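Local coordinates for protein peptidyl-prolyl cis-trans isomerase cyclophilin-type (Toxoplasma gondii, PDB 3BO7) that probably catalyses the cis-trans isomerisation of peptidyl-prolyl bonds and so speeds protein folding, as a member of the cyclophilin family, at residues 21-24 / 25-28; 32-35 / 36-40; 60-63 / 64-67; 143-146 / 147-151. All blocks are in the same frame, centred on the assembly; numbering follows the deposited sequence.

Contact 1: residues 21-24 / 25-28; sequences ELHA and DMAP
His23 and Met26 lie side by side across the turn that carries the cyclophilin chain from strand 16-22 into helix 28-39. The turn starts as an inverse gamma turn centred on His23 and continues as a type I turn with Ala24 and Asp25 at its corners. The imidazole of His23 can be followed outward. Its CB sits 3.6 Å from Asp25 OD1, which lies at the ring edge near its plane. CG stands beside the backbone N (chi1 -53°), a rotation that sends the ring alongside the Met26 chain, and Met26 CE comes to 4.2 Å from His23 CG. One atom farther, His23 ND1 lies 4.1 Å from Met26 CE and is hydrogen-bonded to Lys6 NZ, outside the turn. Lys6 NZ also pairs with Asp25 OD1 in a salt bridge, so one ammonium group links the imidazole and the carboxylate, which probably limits rotation of the ring. Asp25 CG is wedged between its own backbone N and carbonyl carbon (chi1 55°), which folds the carboxylate back over the His23 backbone, with Asp25 OD1 3.3 Å from His23 C. On the backbone, His23 O accepts two N-H groups, Met26 N at 3.0 Å and Ala27 N. Ala27 is the N-cap residue of the helix, and its N approaches His23 O to 2.7 Å.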
ATOM      1  N   GLU A  21     -10.348   3.492  -1.565  1.00 35.33           N
ATOM      2  CA  GLU A  21     -11.348   2.446  -1.639  1.00 34.98           C
ATOM      3  C   GLU A  21     -10.659   1.089  -1.706  1.00 34.54           C
ATOM      4  O   GLU A  21      -9.760   0.880  -2.524  1.00 34.24           O
ATOM      5  CB  GLU A  21     -12.203   2.647  -2.878  1.00 35.28           C
ATOM      6  CG  GLU A  21     -13.190   1.533  -3.149  1.00 36.93           C
ATOM      7  CD  GLU A  21     -14.075   1.849  -4.324  1.00 39.93           C
ATOM      8  OE1 GLU A  21     -13.567   1.922  -5.465  1.00 42.06           O
ATOM      9  OE2 GLU A  21     -15.287   2.034  -4.108  1.00 42.55           O
ATOM     10  N   LEU A  22     -11.095   0.166  -0.853  1.00 33.98           N
ATOM     11  CA  LEU A  22     -10.586  -1.195  -0.875  1.00 33.25           C
ATOM     12  C   LEU A  22     -11.545  -2.146  -1.591  1.00 33.18           C
ATOM     13  O   LEU A  22     -12.726  -2.192  -1.271  1.00 32.99           O
ATOM     14  CB  LEU A  22     -10.331  -1.680   0.553  1.00 33.20           C
ATOM     15  CG  LEU A  22      -9.243  -1.002   1.386  1.00 32.38           C
ATOM     16  CD1 LEU A  22      -9.153  -1.732   2.698  1.00 32.99           C
ATOM     17  CD2 LEU A  22      -7.892  -1.007   0.701  1.00 30.64           C
ATOM     18  N   HIS A  23     -11.026  -2.915  -2.547  1.00 33.03           N
ATOM     19  CA  HIS A  23     -11.827  -3.896  -3.283  1.00 33.09           C
ATOM     20  C   HIS A  23     -11.992  -5.223  -2.533  1.00 33.22           C
ATOM     21  O   HIS A  23     -11.557  -6.276  -3.002  1.00 33.14           O
ATOM     22  CB  HIS A  23     -11.234  -4.153  -4.667  1.00 32.89           C
ATOM     23  CG  HIS A  23     -10.998  -2.912  -5.462  1.00 33.36           C
ATOM     24  ND1 HIS A  23     -12.006  -2.023  -5.773  1.00 33.26           N
ATOM     25  CD2 HIS A  23      -9.872  -2.418  -6.026  1.00 33.54           C
ATOM     26  CE1 HIS A  23     -11.507  -1.030  -6.487  1.00 33.71           C
ATOM     27  NE2 HIS A  23     -10.215  -1.246  -6.656  1.00 34.11           N
ATOM     28  N   ALA A  24     -12.637  -5.150  -1.371  1.00 33.42           N
ATOM     29  CA  ALA A  24     -12.965  -6.308  -0.538  1.00 33.41           C
ATOM     30  C   ALA A  24     -13.816  -7.347  -1.259  1.00 33.76           C
ATOM     31  O   ALA A  24     -13.902  -8.504  -0.818  1.00 33.90           O
ATOM     32  CB  ALA A  24     -13.670  -5.844   0.713  1.00 33.31           C
ATOM     33  N   ASP A  25     -14.447  -6.927  -2.356  1.00 33.85           N
ATOM     34  CA  ASP A  25     -15.255  -7.814  -3.183  1.00 34.22           C
ATOM     35  C   ASP A  25     -14.421  -8.725  -4.101  1.00 34.51           C
ATOM     36  O   ASP A  25     -14.840  -9.847  -4.413  1.00 34.91           O
ATOM     37  CB  ASP A  25     -16.295  -7.021  -3.996  1.00 34.12           C
ATOM     38  CG  ASP A  25     -15.679  -5.903  -4.847  1.00 34.68           C
ATOM     39  OD1 ASP A  25     -14.597  -5.377  -4.515  1.00 33.67           O
ATOM     40  OD2 ASP A  25     -16.308  -5.536  -5.860  1.00 35.60           O
ATOM     41  N   MET A  26     -13.250  -8.242  -4.519  1.00 34.15           N
ATOM     42  CA  MET A  26     -12.399  -8.942  -5.487  1.00 33.86           C
ATOM     43  C   MET A  26     -11.068  -9.396  -4.880  1.00 33.48           C
ATOM     44  O   MET A  26     -10.427 -10.313  -5.395  1.00 33.61           O
ATOM     45  CB  MET A  26     -12.141  -8.059  -6.714  1.00 33.44           C
ATOM     46  CG  MET A  26     -13.355  -7.858  -7.608  1.00 33.86           C
ATOM     47  SD  MET A  26     -13.083  -6.693  -8.963  1.00 35.19           S
ATOM     48  CE  MET A  26     -13.300  -5.110  -8.161  1.00 34.71           C
ATOM     49  N   ALA A  27     -10.654  -8.747  -3.795  1.00 32.91           N
ATOM     50  CA  ALA A  27      -9.441  -9.129  -3.071  1.00 32.62           C
ATOM     51  C   ALA A  27      -9.665  -9.125  -1.548  1.00 32.30           C
ATOM     52  O   ALA A  27      -8.973  -8.407  -0.826  1.00 32.35           O
ATOM     53  CB  ALA A  27      -8.253  -8.226  -3.472  1.00 31.89           C
ATOM     54  N   PRO A  28     -10.624  -9.947  -1.065  1.00 32.46           N
ATOM     55  CA  PRO A  28     -11.030  -9.987   0.347  1.00 32.65           C
ATOM     56  C   PRO A  28      -9.906 -10.222   1.352  1.00 32.88           C
ATOM     57  O   PRO A  28      -9.867  -9.554   2.384  1.00 33.11           O
ATOM     58  CB  PRO A  28     -12.039 -11.150   0.398  1.00 32.65           C
ATOM     59  CG  PRO A  28     -11.855 -11.902  -0.893  1.00 31.67           C
ATOM     60  CD  PRO A  28     -11.410 -10.902  -1.875  1.00 32.11           C
TER

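Contact 2: residues 32-35 / 36-40; sequences DSFL and RLCAV. With EDO (1,2-ethanediol), chain N.
Asp32 and Arg36, one turn apart on helix 28-39, form an i to i+4 salt bridge on the solvent side of one of the two helices that cap the cyclophilin barrel. Arg36 grips the carboxylate side-on with two nitrogens, one to each oxygen: Arg36 NE reaches Asp32 OD1 at 3.0 Å in an almost straight bond, while Arg36 NH2 reaches Asp32 OD2 at 2.8 Å. Asp32 swings its CG away from the backbone N, beside the carbonyl carbon (chi1 -160°), which leans the carboxylate toward the next turn. The Arg36 chain runs extended from CG to NE, and its CG skims Asp32 O at 3.3 Å. The two planes stand 61° apart: OD1 lies in the guanidinium plane, yet both oxygens are approached from above the carboxylate plane. The third nitrogen, Arg36 NH1, donates at 3.0 Å to O2 of a 1,2-ethanediol, probably from the crystallisation liquor.

The buried side of the helix carries Phe34 and Cys38. Phe34 sends its ring into the core, where it stacks on Phe43 and meets Phe136 obliquely, while Cys38 packs against Ile169 and Val171 of strand 166-171. With Cys38 SG beside its own backbone N, the sulfur is brought back up the helix to the ring. It makes an oblique sulfur-aromatic contact, 4.4 Å from the Phe34 ring centroid and 47° off the normal, and its closest ring atom is Phe34 CE2 at 3.6 Å.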
ATOM      1  N   ASP A  32      -8.878  -7.541   4.120  1.00 32.53           N
ATOM      2  CA  ASP A  32      -9.029  -7.987   5.503  1.00 32.83           C
ATOM      3  C   ASP A  32      -7.734  -7.858   6.302  1.00 32.93           C
ATOM      4  O   ASP A  32      -7.714  -7.244   7.372  1.00 33.45           O
ATOM      5  CB  ASP A  32      -9.524  -9.427   5.537  1.00 32.67           C
ATOM      6  CG  ASP A  32     -10.154  -9.790   6.851  1.00 33.63           C
ATOM      7  OD1 ASP A  32     -10.241  -8.909   7.739  1.00 35.24           O
ATOM      8  OD2 ASP A  32     -10.573 -10.961   6.993  1.00 33.52           O
ATOM      9  N   SER A  33      -6.651  -8.420   5.771  1.00 33.09           N
ATOM     10  CA  SER A  33      -5.333  -8.305   6.393  1.00 32.77           C
ATOM     11  C   SER A  33      -4.990  -6.855   6.694  1.00 32.65           C
ATOM     12  O   SER A  33      -4.558  -6.531   7.810  1.00 32.68           O
ATOM     13  CB  SER A  33      -4.255  -8.915   5.489  1.00 32.50           C
ATOM     14  OG  SER A  33      -2.969  -8.734   6.052  1.00 32.08           O
ATOM     15  N   PHE A  34      -5.182  -5.992   5.693  1.00 32.50           N
ATOM     16  CA  PHE A  34      -4.791  -4.591   5.773  1.00 32.68           C
ATOM     17  C   PHE A  34      -5.562  -3.885   6.890  1.00 33.43           C
ATOM     18  O   PHE A  34      -4.977  -3.142   7.689  1.00 33.50           O
ATOM     19  CB  PHE A  34      -5.031  -3.907   4.421  1.00 32.61           C
ATOM     20  CG  PHE A  34      -4.402  -2.540   4.297  1.00 32.24           C
ATOM     21  CD1 PHE A  34      -3.087  -2.401   3.862  1.00 32.12           C
ATOM     22  CD2 PHE A  34      -5.123  -1.390   4.615  1.00 32.35           C
ATOM     23  CE1 PHE A  34      -2.495  -1.135   3.738  1.00 31.83           C
ATOM     24  CE2 PHE A  34      -4.533  -0.120   4.501  1.00 32.50           C
ATOM     25  CZ  PHE A  34      -3.217   0.000   4.062  1.00 31.84           C
ATOM     26  N   LEU A  35      -6.874  -4.145   6.938  1.00 34.20           N
ATOM     27  CA  LEU A  35      -7.783  -3.542   7.909  1.00 34.57           C
ATOM     28  C   LEU A  35      -7.530  -4.077   9.306  1.00 34.75           C
ATOM     29  O   LEU A  35      -7.605  -3.329  10.282  1.00 35.02           O
ATOM     30  CB  LEU A  35      -9.255  -3.727   7.482  1.00 34.79           C
ATOM     31  CG  LEU A  35      -9.683  -2.944   6.222  1.00 34.47           C
ATOM     32  CD1 LEU A  35     -10.999  -3.453   5.640  1.00 34.62           C
ATOM     33  CD2 LEU A  35      -9.768  -1.438   6.472  1.00 33.26           C
ATOM     34  N   ARG A  36      -7.206  -5.360   9.406  1.00 35.23           N
ATOM     35  CA  ARG A  36      -6.784  -5.924  10.696  1.00 35.63           C
ATOM     36  C   ARG A  36      -5.512  -5.254  11.233  1.00 36.21           C
ATOM     37  O   ARG A  36      -5.364  -5.093  12.447  1.00 37.00           O
ATOM     38  CB  ARG A  36      -6.617  -7.442  10.623  1.00 35.46           C
ATOM     39  CG  ARG A  36      -7.936  -8.201  10.477  1.00 35.62           C
ATOM     40  CD  ARG A  36      -7.745  -9.692  10.576  1.00 36.31           C
ATOM     41  NE  ARG A  36      -8.781 -10.431   9.860  1.00 37.71           N
ATOM     42  CZ  ARG A  36      -9.127 -11.687  10.135  1.00 38.94           C
ATOM     43  NH1 ARG A  36      -8.530 -12.333  11.125  1.00 40.44           N
ATOM     44  NH2 ARG A  36     -10.077 -12.299   9.432  1.00 38.50           N
ATOM     45  N   LEU A  37      -4.624  -4.840  10.328  1.00 36.18           N
ATOM     46  CA  LEU A  37      -3.386  -4.138  10.689  1.00 36.11           C
ATOM     47  C   LEU A  37      -3.656  -2.681  11.035  1.00 36.39           C
ATOM     48  O   LEU A  37      -3.076  -2.154  11.987  1.00 36.05           O
ATOM     49  CB  LEU A  37      -2.344  -4.227   9.560  1.00 35.96           C
ATOM     50  CG  LEU A  37      -1.666  -5.573   9.274  1.00 35.12           C
ATOM     51  CD1 LEU A  37      -0.817  -5.477   8.021  1.00 33.75           C
ATOM     52  CD2 LEU A  37      -0.832  -6.041  10.449  1.00 32.39           C
ATOM     53  N   CYS A  38      -4.527  -2.036  10.252  1.00 36.75           N
ATOM     54  CA  CYS A  38      -5.055  -0.710  10.599  1.00 37.24           C
ATOM     55  C   CYS A  38      -5.654  -0.679  12.017  1.00 37.45           C
ATOM     56  O   CYS A  38      -5.473   0.298  12.749  1.00 37.52           O
ATOM     57  CB  CYS A  38      -6.099  -0.242   9.580  1.00 37.03           C
ATOM     58  SG  CYS A  38      -5.426   0.206   7.976  1.00 37.18           S
ATOM     59  N   ALA A  39      -6.346  -1.754  12.395  1.00 37.61           N
ATOM     60  CA  ALA A  39      -6.995  -1.852  13.703  1.00 38.17           C
ATOM     61  C   ALA A  39      -6.013  -1.682  14.867  1.00 38.63           C
ATOM     62  O   ALA A  39      -6.304  -0.953  15.822  1.00 39.55           O
ATOM     63  CB  ALA A  39      -7.763  -3.172  13.826  1.00 38.05           C
ATOM     64  N   VAL A  40      -4.851  -2.327  14.770  1.00 38.58           N
ATOM     65  CA  VAL A  40      -3.833  -2.304  15.825  1.00 38.36           C
ATOM     66  C   VAL A  40      -2.747  -1.242  15.605  1.00 38.47           C
ATOM     67  O   VAL A  40      -1.674  -1.307  16.225  1.00 38.77           O
ATOM     68  CB  VAL A  40      -3.169  -3.687  16.013  1.00 38.15           C
ATOM     69  CG1 VAL A  40      -4.189  -4.707  16.456  1.00 38.01           C
ATOM     70  CG2 VAL A  40      -2.469  -4.142  14.727  1.00 38.66           C
TER
HETATM   71  C1  EDO N 207      -8.996 -15.741   9.710  1.00 66.42           C
HETATM   72  O1  EDO N 207      -7.872 -16.353   9.066  1.00 66.27           O
HETATM   73  C2  EDO N 207      -8.872 -15.952  11.216  1.00 67.32           C
HETATM   74  O2  EDO N 207      -9.621 -14.959  11.932  1.00 67.08           O

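Contact 3: residues 60-63 / 64-67; sequences GRAE and LRQP. With SO4 (sulfate ion), chain L.
A short 3-10 turn in the long loop after strand 56-59 brings Arg61 against Leu64 and Ala62 against Arg65 at the protein surface. Leu64 N donates to Arg61 O and Arg65 N to Ala62 O, each at 3.1 Å. Arg61 CG lies anti to the backbone N (chi1 -173°) and its chain runs on extended, laying CD 3.9 Å from Leu64 CD1. Arg61 NE donates to sulfate O1 at 2.7 Å in a nearly straight bond, while NH2 adds a weak one to the same oxygen. Glu63 OE1 hangs 3.5 Å above the centre of the Arg61 guanidinium, a long charge pair without a directed N-H; this oxygen is hydrogen-bonded to Ser79 OG, and Arg61 NH1 is bridged to Glu118. The sulfate, probably from the crystallisation liquor, also rests on Leu64 CD2. Arg65 bends at chi3 (-75°), which folds its guanidinium back so that one face covers Ala62 O and NH2 lies 3.8 Å from Ala62 CB. Ser76 O and Tyr42 O accept from this group, and the Tyr42 ring makes a cation-pi contact with it. Two successive i to i+3 backbone bonds are typical of a 3-10 turn, here leaving strand 56-59 of the cyclophilin fold.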
ATOM      1  N   GLY A  60       4.640   0.504   3.844  1.00 32.78           N
ATOM      2  CA  GLY A  60       4.128  -0.608   4.652  1.00 33.44           C
ATOM      3  C   GLY A  60       5.138  -1.532   5.309  1.00 34.13           C
ATOM      4  O   GLY A  60       4.763  -2.575   5.850  1.00 33.93           O
ATOM      5  N   ARG A  61       6.417  -1.167   5.259  1.00 34.77           N
ATOM      6  CA  ARG A  61       7.467  -2.006   5.827  1.00 35.72           C
ATOM      7  C   ARG A  61       7.663  -1.762   7.330  1.00 36.07           C
ATOM      8  O   ARG A  61       8.145  -0.706   7.740  1.00 36.13           O
ATOM      9  CB  ARG A  61       8.786  -1.825   5.066  1.00 35.85           C
ATOM     10  CG  ARG A  61       9.866  -2.794   5.519  1.00 36.85           C
ATOM     11  CD  ARG A  61      10.953  -3.039   4.481  1.00 38.42           C
ATOM     12  NE  ARG A  61      11.950  -3.963   5.022  1.00 40.20           N
ATOM     13  CZ  ARG A  61      11.892  -5.289   4.906  1.00 41.62           C
ATOM     14  NH1 ARG A  61      10.894  -5.865   4.239  1.00 41.17           N
ATOM     15  NH2 ARG A  61      12.841  -6.042   5.449  1.00 41.70           N
ATOM     16  N   ALA A  62       7.276  -2.746   8.141  1.00 36.73           N
ATOM     17  CA  ALA A  62       7.424  -2.670   9.597  1.00 37.70           C
ATOM     18  C   ALA A  62       8.869  -2.398  10.042  1.00 38.47           C
ATOM     19  O   ALA A  62       9.107  -1.603  10.958  1.00 38.53           O
ATOM     20  CB  ALA A  62       6.903  -3.940  10.242  1.00 37.59           C
ATOM     21  N   GLU A  63       9.822  -3.040   9.365  1.00 39.40           N
ATOM     22  CA  GLU A  63      11.247  -2.908   9.665  1.00 40.41           C
ATOM     23  C   GLU A  63      11.790  -1.480   9.540  1.00 41.30           C
ATOM     24  O   GLU A  63      12.830  -1.165  10.124  1.00 41.39           O
ATOM     25  CB  GLU A  63      12.068  -3.851   8.781  1.00 40.25           C
ATOM     26  CG  GLU A  63      11.869  -5.347   9.073  1.00 40.57           C
ATOM     27  CD  GLU A  63      10.646  -5.956   8.393  1.00 41.56           C
ATOM     28  OE1 GLU A  63       9.856  -5.230   7.744  1.00 41.62           O
ATOM     29  OE2 GLU A  63      10.472  -7.182   8.506  1.00 42.05           O
ATOM     30  N   LEU A  64      11.087  -0.629   8.788  1.00 42.26           N
ATOM     31  CA  LEU A  64      11.520   0.747   8.554  1.00 43.24           C
ATOM     32  C   LEU A  64      10.677   1.786   9.296  1.00 44.33           C
ATOM     33  O   LEU A  64      10.832   2.994   9.081  1.00 44.56           O
ATOM     34  CB  LEU A  64      11.536   1.054   7.054  1.00 43.14           C
ATOM     35  CG  LEU A  64      12.536   0.291   6.177  1.00 43.05           C
ATOM     36  CD1 LEU A  64      12.297   0.642   4.732  1.00 42.24           C
ATOM     37  CD2 LEU A  64      13.989   0.579   6.558  1.00 42.41           C
ATOM     38  N   ARG A  65       9.786   1.317  10.166  1.00 45.72           N
ATOM     39  CA  ARG A  65       8.968   2.200  10.994  1.00 47.17           C
ATOM     40  C   ARG A  65       9.828   3.116  11.870  1.00 48.73           C
ATOM     41  O   ARG A  65      10.708   2.647  12.606  1.00 48.86           O
ATOM     42  CB  ARG A  65       8.035   1.374  11.874  1.00 46.87           C
ATOM     43  CG  ARG A  65       6.886   2.157  12.482  1.00 45.51           C
ATOM     44  CD  ARG A  65       6.158   1.338  13.537  1.00 42.42           C
ATOM     45  NE  ARG A  65       5.299   0.305  12.960  1.00 40.75           N
ATOM     46  CZ  ARG A  65       5.524  -1.004  13.043  1.00 39.85           C
ATOM     47  NH1 ARG A  65       6.596  -1.472  13.674  1.00 39.35           N
ATOM     48  NH2 ARG A  65       4.672  -1.855  12.496  1.00 38.44           N
ATOM     49  N   GLN A  66       9.565   4.419  11.775  1.00 50.40           N
ATOM     50  CA  GLN A  66      10.301   5.428  12.532  1.00 52.07           C
ATOM     51  C   GLN A  66       9.480   5.823  13.736  1.00 52.69           C
ATOM     52  O   GLN A  66       8.836   6.885  13.757  1.00 53.35           O
ATOM     53  CB  GLN A  66      10.606   6.637  11.653  1.00 51.91           C
ATOM     54  CG  GLN A  66      11.682   6.379  10.595  1.00 52.89           C
ATOM     55  CD  GLN A  66      11.954   7.601   9.731  1.00 53.75           C
ATOM     56  OE1 GLN A  66      11.468   8.705  10.014  1.00 55.68           O
ATOM     57  NE2 GLN A  66      12.731   7.412   8.664  1.00 55.30           N
ATOM     58  N   PRO A  67       9.482   4.917  14.715  1.00 53.37           N
ATOM     59  CA  PRO A  67       8.658   5.030  15.910  1.00 53.88           C
ATOM     60  C   PRO A  67       9.339   5.886  16.981  1.00 54.31           C
ATOM     61  O   PRO A  67       8.704   6.751  17.594  1.00 54.63           O
ATOM     62  CB  PRO A  67       8.343   3.634  16.462  1.00 54.09           C
TER
HETATM   63  S   SO4 L 205      15.503  -3.554   6.586  0.50 41.60           S
HETATM   64  O1  SO4 L 205      14.274  -3.002   6.018  0.50 41.10           O
HETATM   65  O2  SO4 L 205      16.441  -2.470   6.866  0.50 40.83           O
HETATM   66  O3  SO4 L 205      15.241  -4.288   7.821  0.50 41.35           O
HETATM   67  O4  SO4 L 205      16.083  -4.468   5.608  0.50 41.97           O

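Contact 4: residues 143-146 / 147-151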
ATOM      1  N   LEU A 143      -5.151  12.466  -5.435  1.00 43.78           N
ATOM      2  CA  LEU A 143      -4.293  12.160  -6.581  1.00 44.33           C
ATOM      3  C   LEU A 143      -3.203  13.209  -6.750  1.00 45.18           C
ATOM      4  O   LEU A 143      -2.133  12.912  -7.294  1.00 45.49           O
ATOM      5  CB  LEU A 143      -5.103  12.036  -7.879  1.00 44.05           C
ATOM      6  CG  LEU A 143      -6.051  10.855  -8.128  1.00 43.86           C
ATOM      7  CD1 LEU A 143      -6.636  10.963  -9.525  1.00 42.84           C
ATOM      8  CD2 LEU A 143      -5.380   9.497  -7.941  1.00 43.70           C
ATOM      9  N   ASP A 144      -3.480  14.429  -6.283  1.00 45.93           N
ATOM     10  CA  ASP A 144      -2.519  15.533  -6.371  1.00 46.36           C
ATOM     11  C   ASP A 144      -1.446  15.498  -5.283  1.00 46.61           C
ATOM     12  O   ASP A 144      -0.353  16.027  -5.477  1.00 46.94           O
ATOM     13  CB  ASP A 144      -3.235  16.888  -6.453  1.00 46.54           C
ATOM     14  CG  ASP A 144      -3.885  17.111  -7.816  0.50 46.60           C
ATOM     15  OD1 ASP A 144      -3.267  17.771  -8.678  0.50 45.92           O
ATOM     16  OD2 ASP A 144      -4.997  16.588  -8.042  0.50 47.20           O
ATOM     17  N   VAL A 145      -1.755  14.864  -4.152  1.00 46.94           N
ATOM     18  CA  VAL A 145      -0.742  14.536  -3.139  1.00 47.11           C
ATOM     19  C   VAL A 145       0.243  13.518  -3.736  1.00 47.38           C
ATOM     20  O   VAL A 145       1.463  13.638  -3.587  1.00 47.24           O
ATOM     21  CB  VAL A 145      -1.393  13.990  -1.838  1.00 47.14           C
ATOM     22  CG1 VAL A 145      -0.364  13.287  -0.943  1.00 46.88           C
ATOM     23  CG2 VAL A 145      -2.080  15.113  -1.080  1.00 46.73           C
ATOM     24  N   LEU A 146      -0.313  12.538  -4.442  1.00 47.72           N
ATOM     25  CA  LEU A 146       0.454  11.501  -5.119  1.00 47.76           C
ATOM     26  C   LEU A 146       1.381  12.121  -6.154  1.00 47.94           C
ATOM     27  O   LEU A 146       2.555  11.762  -6.226  1.00 48.00           O
ATOM     28  CB  LEU A 146      -0.502  10.519  -5.790  1.00 47.59           C
ATOM     29  CG  LEU A 146      -0.282   9.013  -5.671  1.00 47.78           C
ATOM     30  CD1 LEU A 146       0.044   8.574  -4.245  1.00 46.90           C
ATOM     31  CD2 LEU A 146      -1.529   8.296  -6.195  1.00 47.74           C
ATOM     32  N   ARG A 147       0.851  13.066  -6.932  1.00 48.18           N
ATOM     33  CA  ARG A 147       1.631  13.787  -7.941  1.00 48.15           C
ATOM     34  C   ARG A 147       2.803  14.597  -7.358  1.00 47.94           C
ATOM     35  O   ARG A 147       3.822  14.774  -8.021  1.00 48.00           O
ATOM     36  CB  ARG A 147       0.723  14.667  -8.799  1.00 48.38           C
ATOM     37  CG  ARG A 147      -0.128  13.879  -9.774  1.00 48.97           C
ATOM     38  CD  ARG A 147      -0.995  14.774 -10.642  1.00 50.77           C
ATOM     39  NE  ARG A 147      -1.915  13.974 -11.448  1.00 52.64           N
ATOM     40  CZ  ARG A 147      -3.199  13.769 -11.158  1.00 53.86           C
ATOM     41  NH1 ARG A 147      -3.756  14.325 -10.082  1.00 55.00           N
ATOM     42  NH2 ARG A 147      -3.936  13.012 -11.956  1.00 54.03           N
ATOM     43  N   GLN A 148       2.660  15.063  -6.121  1.00 47.85           N
ATOM     44  CA  GLN A 148       3.751  15.738  -5.416  1.00 47.74           C
ATOM     45  C   GLN A 148       4.784  14.740  -4.900  1.00 47.79           C
ATOM     46  O   GLN A 148       5.986  15.026  -4.901  1.00 48.00           O
ATOM     47  CB  GLN A 148       3.227  16.606  -4.261  1.00 47.72           C
ATOM     48  CG  GLN A 148       2.569  17.920  -4.693  1.00 48.60           C
ATOM     49  CD  GLN A 148       3.390  18.688  -5.735  0.50 48.02           C
ATOM     50  OE1 GLN A 148       4.530  19.085  -5.482  0.50 47.43           O
ATOM     51  NE2 GLN A 148       2.805  18.890  -6.910  0.50 47.23           N
ATOM     52  N   TRP A 149       4.316  13.576  -4.450  1.00 47.24           N
ATOM     53  CA  TRP A 149       5.214  12.510  -4.028  1.00 46.93           C
ATOM     54  C   TRP A 149       6.097  12.038  -5.169  1.00 46.95           C
ATOM     55  O   TRP A 149       7.248  11.680  -4.947  1.00 46.70           O
ATOM     56  CB  TRP A 149       4.443  11.321  -3.469  1.00 46.80           C
ATOM     57  CG  TRP A 149       3.775  11.575  -2.161  1.00 46.59           C
ATOM     58  CD1 TRP A 149       3.820  12.721  -1.410  1.00 46.28           C
ATOM     59  CD2 TRP A 149       2.985  10.643  -1.423  1.00 46.53           C
ATOM     60  NE1 TRP A 149       3.088  12.561  -0.262  1.00 46.68           N
ATOM     61  CE2 TRP A 149       2.567  11.293  -0.242  1.00 46.75           C
ATOM     62  CE3 TRP A 149       2.586   9.320  -1.647  1.00 46.21           C
ATOM     63  CZ2 TRP A 149       1.768  10.663   0.711  1.00 46.74           C
ATOM     64  CZ3 TRP A 149       1.793   8.697  -0.698  1.00 46.56           C
ATOM     65  CH2 TRP A 149       1.393   9.367   0.467  1.00 46.68           C
ATOM     66  N   GLU A 150       5.544  12.044  -6.380  1.00 46.91           N
ATOM     67  CA  GLU A 150       6.252  11.604  -7.573  1.00 47.42           C
ATOM     68  C   GLU A 150       7.484  12.476  -7.865  1.00 48.11           C
ATOM     69  O   GLU A 150       8.423  12.026  -8.523  1.00 48.18           O
ATOM     70  CB  GLU A 150       5.294  11.592  -8.772  1.00 47.04           C
ATOM     71  CG  GLU A 150       5.881  10.999 -10.042  1.00 46.64           C
ATOM     72  CD  GLU A 150       4.864  10.819 -11.160  1.00 47.11           C
ATOM     73  OE1 GLU A 150       5.136  10.011 -12.073  1.00 46.31           O
ATOM     74  OE2 GLU A 150       3.797  11.477 -11.139  1.00 46.77           O
ATOM     75  N   LYS A 151       7.463  13.708  -7.351  1.00 48.85           N
ATOM     76  CA  LYS A 151       8.500  14.717  -7.591  1.00 49.65           C
ATOM     77  C   LYS A 151       9.570  14.725  -6.505  1.00 49.77           C
ATOM     78  O   LYS A 151      10.577  15.429  -6.628  1.00 49.95           O
ATOM     79  CB  LYS A 151       7.872  16.112  -7.699  1.00 49.53           C
ATOM     80  CG  LYS A 151       7.283  16.408  -9.060  1.00 50.86           C
ATOM     81  CD  LYS A 151       6.276  17.551  -8.993  1.00 52.56           C
ATOM     82  CE  LYS A 151       5.548  17.718 -10.326  1.00 52.83           C
ATOM     83  NZ  LYS A 151       4.127  18.148 -10.135  1.00 54.20           N
TER
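Leu143 and Arg147 meet one turn apart on helix 143-149, the second of the two helices that cap the cyclophilin barrel. Leu143 CB lies 3.5 Å from Arg147 NH1, where the extended arginine chain passes back across it at an angle. Asp144 follows on the exposed side and makes a salt bridge, its OD2 3.3 Å from Arg147 NH1, near the guanidinium plane although the two flat groups are turned 53° apart. Val145 points CG1 anti to the backbone N (chi1 164°), which sets this methyl 3.4 Å above one face of the Trp149 ring, toward the rim, and 3.6 Å from Trp149 CE2. Val145 O both accepts Trp149 N and faces the indole, 3.3 Å from Trp149 CD1. The indole is buried: its NE1 donates to Gln15 O, its ring meets Phe48, and like Val145 and Leu146 it rests on Leu18 of strand 16-22. Leu146 comes last, packed inward on Ile102 and Phe123. Its chi1 of -135° is not staggered, and the branch crosses to the six-membered ring of the indole, where Leu146 CD1 reaches Trp149 CE3 at 3.7 Å.

In the fold
Contacts 2 and 4 belong to the two capping helices and lie on opposite sides of the chain's centre, their centres about 25 Å apart. Both put a surface Asp-Arg bridge on one side and an aromatic ring on the other, but contact 2 is the more buried and its bridge is two-pronged, that of contact 4 single. Contact 1, partly buried, leads directly into the helix of contact 2 and touches it, Leu22 CD1 lying 3.8 Å from Leu35 CG; between its own segments the bonds are backbone ones, while His23 and Asp25 turn to Lys6. Contact 3 is the surface member, an arginine-rich loop touching none of the others. Contact 1 leaves strand 16-22 and contact 4 packs against it.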